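Local structure of malate Synthase (Haloferax volcanii, 3OYZ) at residues A199-P202 with L206-W209; D233-V238 with A363-Q368. The protein catalyses the magnesium-dependent condensation of acetyl-CoA with glyoxylate to form malate and CoA in the glyoxylate cycle. All blocks are in the same frame, centred on the assembly; numbering follows the deposited sequence.

Contact 1: residues A199-P202 with L206-W209; sequences AMTP and LPAW
The TIM-barrel loop between helix 190-197 and helix 210-223 folds back on itself here, bringing Ala-199 and Thr-201 against Pro-207 and Trp-209. The evidence for a turn-back is the short spacing of the two runs: only three residues separate them, and the CA atoms of Thr-201 and Pro-207 are 6.9 Å apart. The interface is small, burying 160 Å² in total, and wholly apolar. The methyl CB of Ala-199 meets the far end of the indole, 3.6 Å from CZ2 of Trp-209, at an oblique approach. It also rests on the proline, with CB of Ala-199 lying 4.0 Å from CG of Pro-207, so that one methyl touches both ring systems. Within the second run, CB of Pro-207 sits 3.7 Å above the plane of the Trp-209 indole, displaced toward its rim. With CG of Trp-209 beside the backbone N and anti to the carbonyl carbon (chi1 -61°), the indole extends toward Ala-199. It is probably held there by NE1, hydrogen-bonded to OG1 of Thr-194, and by an edge-to-face stack with Tyr-193, both on helix 190-197; Trp-209 itself immediately precedes helix 210-223, and the contact thereby joins the two helices. The neighbouring subunit packs here too: its Ala-250 touches Ala-199 and its Lys-251 touches Trp-209, so the loop belongs to the subunit interface. The Trp-209 side chain lies about 9 Å from the bound pyruvate and touches Glu-190 of its pocket. At the other end, OG1 of Thr-201 is hydrogen-bonded to Gly-204 N and Glu-205 O in the connecting turn, while CG2 of Thr-201 packs on the proline, 4.0 Å from N of Pro-207.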
loop_
_atom_site.group_PDB
_atom_site.type_symbol
_atom_site.label_atom_id
_atom_site.label_comp_id
_atom_site.label_asym_id
_atom_site.label_seq_id
_atom_site.Cartn_x
_atom_site.Cartn_y
_atom_site.Cartn_z
ATOM N N ALA A 199 -16.235 3.170 -2.055
ATOM C CA ALA A 199 -15.936 3.312 -0.672
ATOM C C ALA A 199 -17.071 4.136 -0.034
ATOM O O ALA A 199 -17.753 4.902 -0.702
ATOM C CB ALA A 199 -14.595 3.997 -0.484
ATOM N N MET A 200 -17.164 4.052 1.282
ATOM C CA MET A 200 -18.093 4.922 1.996
ATOM C C MET A 200 -17.565 5.248 3.368
ATOM O O MET A 200 -16.712 4.560 3.950
ATOM C CB MET A 200 -19.519 4.363 1.961
ATOM C CG MET A 200 -19.763 3.071 2.689
ATOM S SD MET A 200 -21.360 2.389 2.120
ATOM C CE MET A 200 -21.310 1.000 3.187
ATOM N N THR A 201 -17.988 6.401 3.871
ATOM C CA THR A 201 -17.591 6.733 5.250
ATOM C C THR A 201 -18.818 7.208 6.045
ATOM O O THR A 201 -19.722 7.749 5.414
ATOM C CB THR A 201 -16.581 7.919 5.232
ATOM O OG1 THR A 201 -17.213 9.037 4.592
ATOM C CG2 THR A 201 -15.226 7.592 4.491
ATOM N N PRO A 202 -18.817 7.114 7.389
ATOM C CA PRO A 202 -19.996 7.566 8.182
ATOM C C PRO A 202 -20.390 9.046 7.927
ATOM O O PRO A 202 -21.580 9.348 7.792
ATOM C CB PRO A 202 -19.522 7.350 9.618
ATOM C CG PRO A 202 -18.447 6.281 9.508
ATOM C CD PRO A 202 -17.694 6.792 8.288
ATOM N N LEU A 206 -14.386 12.306 2.115
ATOM C CA LEU A 206 -13.474 11.426 1.380
ATOM C C LEU A 206 -12.624 10.580 2.313
ATOM O O LEU A 206 -12.062 11.088 3.291
ATOM C CB LEU A 206 -12.533 12.277 0.532
ATOM C CG LEU A 206 -13.172 13.028 -0.613
ATOM C CD1 LEU A 206 -12.000 13.761 -1.309
ATOM C CD2 LEU A 206 -13.855 12.118 -1.622
ATOM N N PRO A 207 -12.504 9.259 2.043
ATOM C CA PRO A 207 -11.424 8.544 2.709
ATOM C C PRO A 207 -10.046 9.195 2.375
ATOM O O PRO A 207 -9.848 9.869 1.374
ATOM C CB PRO A 207 -11.450 7.133 2.044
ATOM C CG PRO A 207 -12.717 7.059 1.327
ATOM C CD PRO A 207 -13.191 8.480 1.003
ATOM N N ALA A 208 -9.032 8.905 3.166
ATOM C CA ALA A 208 -7.696 9.459 2.977
ATOM C C ALA A 208 -6.826 8.767 1.898
ATOM O O ALA A 208 -5.871 9.384 1.376
ATOM C CB ALA A 208 -7.012 9.472 4.358
ATOM N N TRP A 209 -7.166 7.520 1.552
ATOM C CA TRP A 209 -6.444 6.691 0.522
ATOM C C TRP A 209 -4.927 6.856 0.539
ATOM O O TRP A 209 -4.308 7.194 -0.480
ATOM C CB TRP A 209 -6.946 7.119 -0.859
ATOM C CG TRP A 209 -8.406 6.924 -1.077
ATOM C CD1 TRP A 209 -9.356 7.864 -1.348
ATOM C CD2 TRP A 209 -9.043 5.643 -1.165
ATOM N NE1 TRP A 209 -10.541 7.238 -1.584
ATOM C CE2 TRP A 209 -10.384 5.873 -1.487
ATOM C CE3 TRP A 209 -8.574 4.324 -1.049
ATOM C CZ2 TRP A 209 -11.314 4.821 -1.633
ATOM C CZ3 TRP A 209 -9.481 3.272 -1.245
ATOM C CH2 TRP A 209 -10.847 3.535 -1.507
#

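Contact 2: residues D233-V238 with A363-Q368; sequences DDIRDV and AIAMTQ. With ACO (acetyl coenzyme *a), chain B.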
loop_
_atom_site.group_PDB
_atom_site.type_symbol
_atom_site.label_atom_id
_atom_site.label_comp_id
_atom_site.label_asym_id
_atom_site.label_seq_id
_atom_site.Cartn_x
_atom_site.Cartn_y
_atom_site.Cartn_z
ATOM N N ASP A 233 -11.689 18.957 -0.432
ATOM C CA ASP A 233 -12.940 19.669 -0.760
ATOM C C ASP A 233 -13.564 20.391 0.444
ATOM O O ASP A 233 -14.504 21.145 0.249
ATOM C CB ASP A 233 -13.998 18.792 -1.468
ATOM C CG ASP A 233 -14.229 17.426 -0.769
ATOM O OD1 ASP A 233 -13.758 17.224 0.372
ATOM O OD2 ASP A 233 -14.861 16.511 -1.361
ATOM N N ASP A 234 -13.101 20.165 1.673
ATOM C CA ASP A 234 -13.444 21.076 2.793
ATOM C C ASP A 234 -12.701 22.398 2.674
ATOM O O ASP A 234 -11.722 22.611 3.403
ATOM C CB ASP A 234 -13.060 20.421 4.123
ATOM C CG ASP A 234 -13.900 19.181 4.411
ATOM O OD1 ASP A 234 -14.900 18.970 3.699
ATOM O OD2 ASP A 234 -13.580 18.380 5.317
ATOM N N ILE A 235 -13.091 23.215 1.691
ATOM C CA ILE A 235 -12.283 24.339 1.210
ATOM C C ILE A 235 -11.987 25.379 2.293
ATOM O O ILE A 235 -11.010 26.123 2.187
ATOM C CB ILE A 235 -12.922 25.021 -0.005
ATOM C CG1 ILE A 235 -14.403 25.302 0.289
ATOM C CG2 ILE A 235 -12.942 24.086 -1.214
ATOM C CD1 ILE A 235 -15.122 26.053 -0.857
ATOM N N ARG A 236 -12.786 25.440 3.353
ATOM C CA ARG A 236 -12.515 26.464 4.395
ATOM C C ARG A 236 -11.571 25.981 5.499
ATOM O O ARG A 236 -11.110 26.804 6.291
ATOM C CB ARG A 236 -13.780 26.977 5.097
ATOM C CG ARG A 236 -15.021 27.178 4.211
ATOM C CD ARG A 236 -14.792 28.147 3.058
ATOM N NE ARG A 236 -16.029 28.230 2.280
ATOM C CZ ARG A 236 -16.181 28.862 1.121
ATOM N NH1 ARG A 236 -15.152 29.442 0.525
ATOM N NH2 ARG A 236 -17.364 28.866 0.520
ATOM N N ASP A 237 -11.325 24.665 5.558
ATOM C CA ASP A 237 -10.513 24.042 6.608
ATOM C C ASP A 237 -9.039 24.280 6.279
ATOM O O ASP A 237 -8.350 23.451 5.655
ATOM C CB ASP A 237 -10.911 22.556 6.718
ATOM C CG ASP A 237 -10.206 21.817 7.836
ATOM O OD1 ASP A 237 -9.453 22.412 8.634
ATOM O OD2 ASP A 237 -10.431 20.592 7.923
ATOM N N VAL A 238 -8.534 25.433 6.716
ATOM C CA VAL A 238 -7.131 25.754 6.488
ATOM C C VAL A 238 -6.182 24.764 7.166
ATOM O O VAL A 238 -5.148 24.369 6.607
ATOM C CB VAL A 238 -6.801 27.216 6.951
ATOM C CG1 VAL A 238 -5.275 27.480 6.971
ATOM C CG2 VAL A 238 -7.541 28.201 6.059
ATOM N N ALA A 363 -19.772 23.358 -10.072
ATOM C CA ALA A 363 -19.292 23.263 -8.693
ATOM C C ALA A 363 -19.938 24.288 -7.739
ATOM O O ALA A 363 -20.059 25.479 -8.076
ATOM C CB ALA A 363 -17.758 23.364 -8.650
ATOM N N ILE A 364 -20.307 23.819 -6.545
ATOM C CA ILE A 364 -21.018 24.625 -5.534
ATOM C C ILE A 364 -20.463 24.285 -4.158
ATOM O O ILE A 364 -19.992 23.162 -3.933
ATOM C CB ILE A 364 -22.545 24.374 -5.573
ATOM C CG1 ILE A 364 -22.918 22.955 -5.105
ATOM C CG2 ILE A 364 -23.073 24.637 -6.989
ATOM C CD1 ILE A 364 -24.407 22.720 -4.806
ATOM N N ALA A 365 -20.485 25.251 -3.247
ATOM C CA ALA A 365 -20.158 24.951 -1.855
ATOM C C ALA A 365 -21.491 24.541 -1.220
ATOM O O ALA A 365 -22.456 25.302 -1.295
ATOM C CB ALA A 365 -19.488 26.163 -1.143
ATOM N N MET A 366 -21.597 23.322 -0.699
ATOM C CA MET A 366 -22.807 22.890 -0.008
ATOM C C MET A 366 -22.571 22.966 1.494
ATOM O O MET A 366 -21.428 22.823 1.947
ATOM C CB MET A 366 -23.200 21.477 -0.405
ATOM C CG MET A 366 -24.593 21.082 0.037
ATOM S SD MET A 366 -24.905 19.490 -0.745
ATOM C CE MET A 366 -25.241 19.971 -2.444
ATOM N N THR A 367 -23.652 23.200 2.241
ATOM C CA THR A 367 -23.574 23.661 3.630
ATOM C C THR A 367 -24.382 22.794 4.588
ATOM O O THR A 367 -25.529 22.448 4.308
ATOM C CB THR A 367 -23.986 25.146 3.731
ATOM O OG1 THR A 367 -22.937 25.966 3.195
ATOM C CG2 THR A 367 -24.219 25.546 5.160
ATOM N N GLN A 368 -23.744 22.400 5.687
ATOM C CA GLN A 368 -24.442 21.849 6.849
ATOM C C GLN A 368 -24.304 22.880 7.982
ATOM O O GLN A 368 -23.184 23.313 8.299
ATOM C CB GLN A 368 -23.889 20.476 7.261
ATOM C CG GLN A 368 -23.506 19.604 6.068
ATOM C CD GLN A 368 -22.567 18.460 6.413
ATOM O OE1 GLN A 368 -21.452 18.661 6.906
ATOM N NE2 GLN A 368 -23.018 17.248 6.120
HETATM N N1A ACO B . -11.210 29.903 -10.148
HETATM C C2A ACO B . -11.301 31.235 -10.330
HETATM N N3A ACO B . -11.828 32.028 -9.381
HETATM C C4A ACO B . -12.316 31.553 -8.206
HETATM C C5A ACO B . -12.226 30.095 -7.977
HETATM C C6A ACO B . -11.666 29.254 -9.052
HETATM N N6A ACO B . -11.648 27.914 -8.820
HETATM N N7A ACO B . -12.758 29.840 -6.775
HETATM C C8A ACO B . -13.178 31.026 -6.274
HETATM N N9A ACO B . -12.873 32.041 -7.092
HETATM C C1B ACO B . -13.187 33.475 -6.790
HETATM C C2B ACO B . -14.549 33.519 -6.110
HETATM O O2B ACO B . -15.563 33.555 -7.112
HETATM C C3B ACO B . -14.465 34.771 -5.260
HETATM O O3B ACO B . -14.663 35.814 -6.220
HETATM P P3B ACO B . -15.211 37.335 -5.905
HETATM O O7A ACO B . -13.886 38.078 -5.982
HETATM O O8A ACO B . -15.846 37.137 -4.544
HETATM O O9A ACO B . -16.226 37.669 -6.974
HETATM C C4B ACO B . -13.014 34.752 -4.808
HETATM O O4B ACO B . -12.286 34.069 -5.838
HETATM C C5B ACO B . -12.836 33.964 -3.515
HETATM O O5B ACO B . -13.716 32.842 -3.588
HETATM P P1A ACO B . -14.046 31.926 -2.312
HETATM O O1A ACO B . -14.846 32.602 -1.244
HETATM O O2A ACO B . -12.701 31.442 -1.855
HETATM O O3A ACO B . -14.899 30.647 -2.760
HETATM P P2A ACO B . -16.452 30.742 -3.142
HETATM O O4A ACO B . -16.409 31.977 -3.983
HETATM O O5A ACO B . -17.242 30.380 -1.902
HETATM O O6A ACO B . -16.770 29.477 -4.113
HETATM C CBP ACO B . -16.441 27.247 -5.097
HETATM C CCP ACO B . -16.439 28.109 -3.829
HETATM C CDP ACO B . -17.813 27.268 -5.768
HETATM C CEP ACO B . -16.171 25.814 -4.655
HETATM C CAP ACO B . -15.428 27.729 -6.142
HETATM O OAP ACO B . -14.229 27.934 -5.408
HETATM C C9P ACO B . -15.144 26.730 -7.246
HETATM O O9P ACO B . -15.997 26.509 -8.112
HETATM N N8P ACO B . -13.956 26.104 -7.193
HETATM C C7P ACO B . -13.611 25.141 -8.231
HETATM C C6P ACO B . -14.368 23.810 -8.111
HETATM C C5P ACO B . -13.680 22.872 -9.087
HETATM O O5P ACO B . -12.718 23.271 -9.741
HETATM N N4P ACO B . -14.153 21.627 -9.118
HETATM C C3P ACO B . -13.614 20.561 -9.945
HETATM C C2P ACO B . -12.222 20.128 -9.479
HETATM S S1P ACO B . -12.661 18.875 -8.311
HETATM C C ACO B . -13.039 17.449 -9.123
HETATM O O ACO B . -13.290 17.399 -10.311
HETATM C CH3 ACO B . -13.111 16.205 -8.292
#
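The Arg-236 chain bends at its second torsion (chi2 -58°), while CG1 of Ile-235 lies between the backbone N and the carbonyl carbon (chi1 49°); together these bends lay the guanidinium over the tip of the isoleucine, both facing Ala-365. The setting is the acetyl-CoA pocket: residues 233-238 form a loop after barrel strand 226-229, with a type I turn from Asp-234 to Asp-237, and Ala-365 lies on one strand of the two-stranded antiparallel sheet 364-369/382-387 outside the barrel. CD1 of Ile-235 stands 3.6 Å above the guanidinium plane of Arg-236, over its centre. That leaves the edge of the group for the diphosphate of the substrate. NH2 of Arg-236 donates to O5A of acetyl-CoA at 2.9 Å with an N-H...O angle of 165°, whereas the bond from NH1 of Arg-236 to the same O5A is weak, at 3.3 Å. The two donors thus grip one oxygen unequally. The inner nitrogen, NE of Arg-236, forms a salt bridge with OD2 of Asp-384 on the partner strand, which probably helps set the rotation of the guanidinium. A leucine in place of Arg-236 would probably deprive O5A and Asp-384 of this shared cationic partner. Direct contact between the two runs is slight, 64 Å² in all: CB of Ala-365 touches NH2 of Arg-236 at 3.8 Å and CD1 of Ile-235 at 4.4 Å. Acetyl-CoA also bridges the two runs. Ile-235 packs its CD1 3.8 Å from CCP of acetyl-CoA, and from residues 363-368, the methyl CB of Ala-363 lies 3.5 Å from C6P of the pantetheine arm.

Contact 1 is the more buried of the two and purely apolar, a fold-back within a single loop; contact 2 is only partly buried and pairs residues far apart in sequence around a charged substrate. Their elements follow one another along the barrel: contact 1 precedes helix 210-223, and the 233-238 loop comes after strand 226-229. Their centres are about 17 Å apart, yet they meet where CG of Leu-206 packs 3.9 Å from OD2 of Asp-233. That carboxylate also forms a salt bridge to Arg-385. Contact 1 faces a neighbouring subunit, whereas contact 2 lines the acetyl-CoA pocket and includes one strand of the pair whose other strand, 382-387, runs into Asp-388, the predicted proton acceptor.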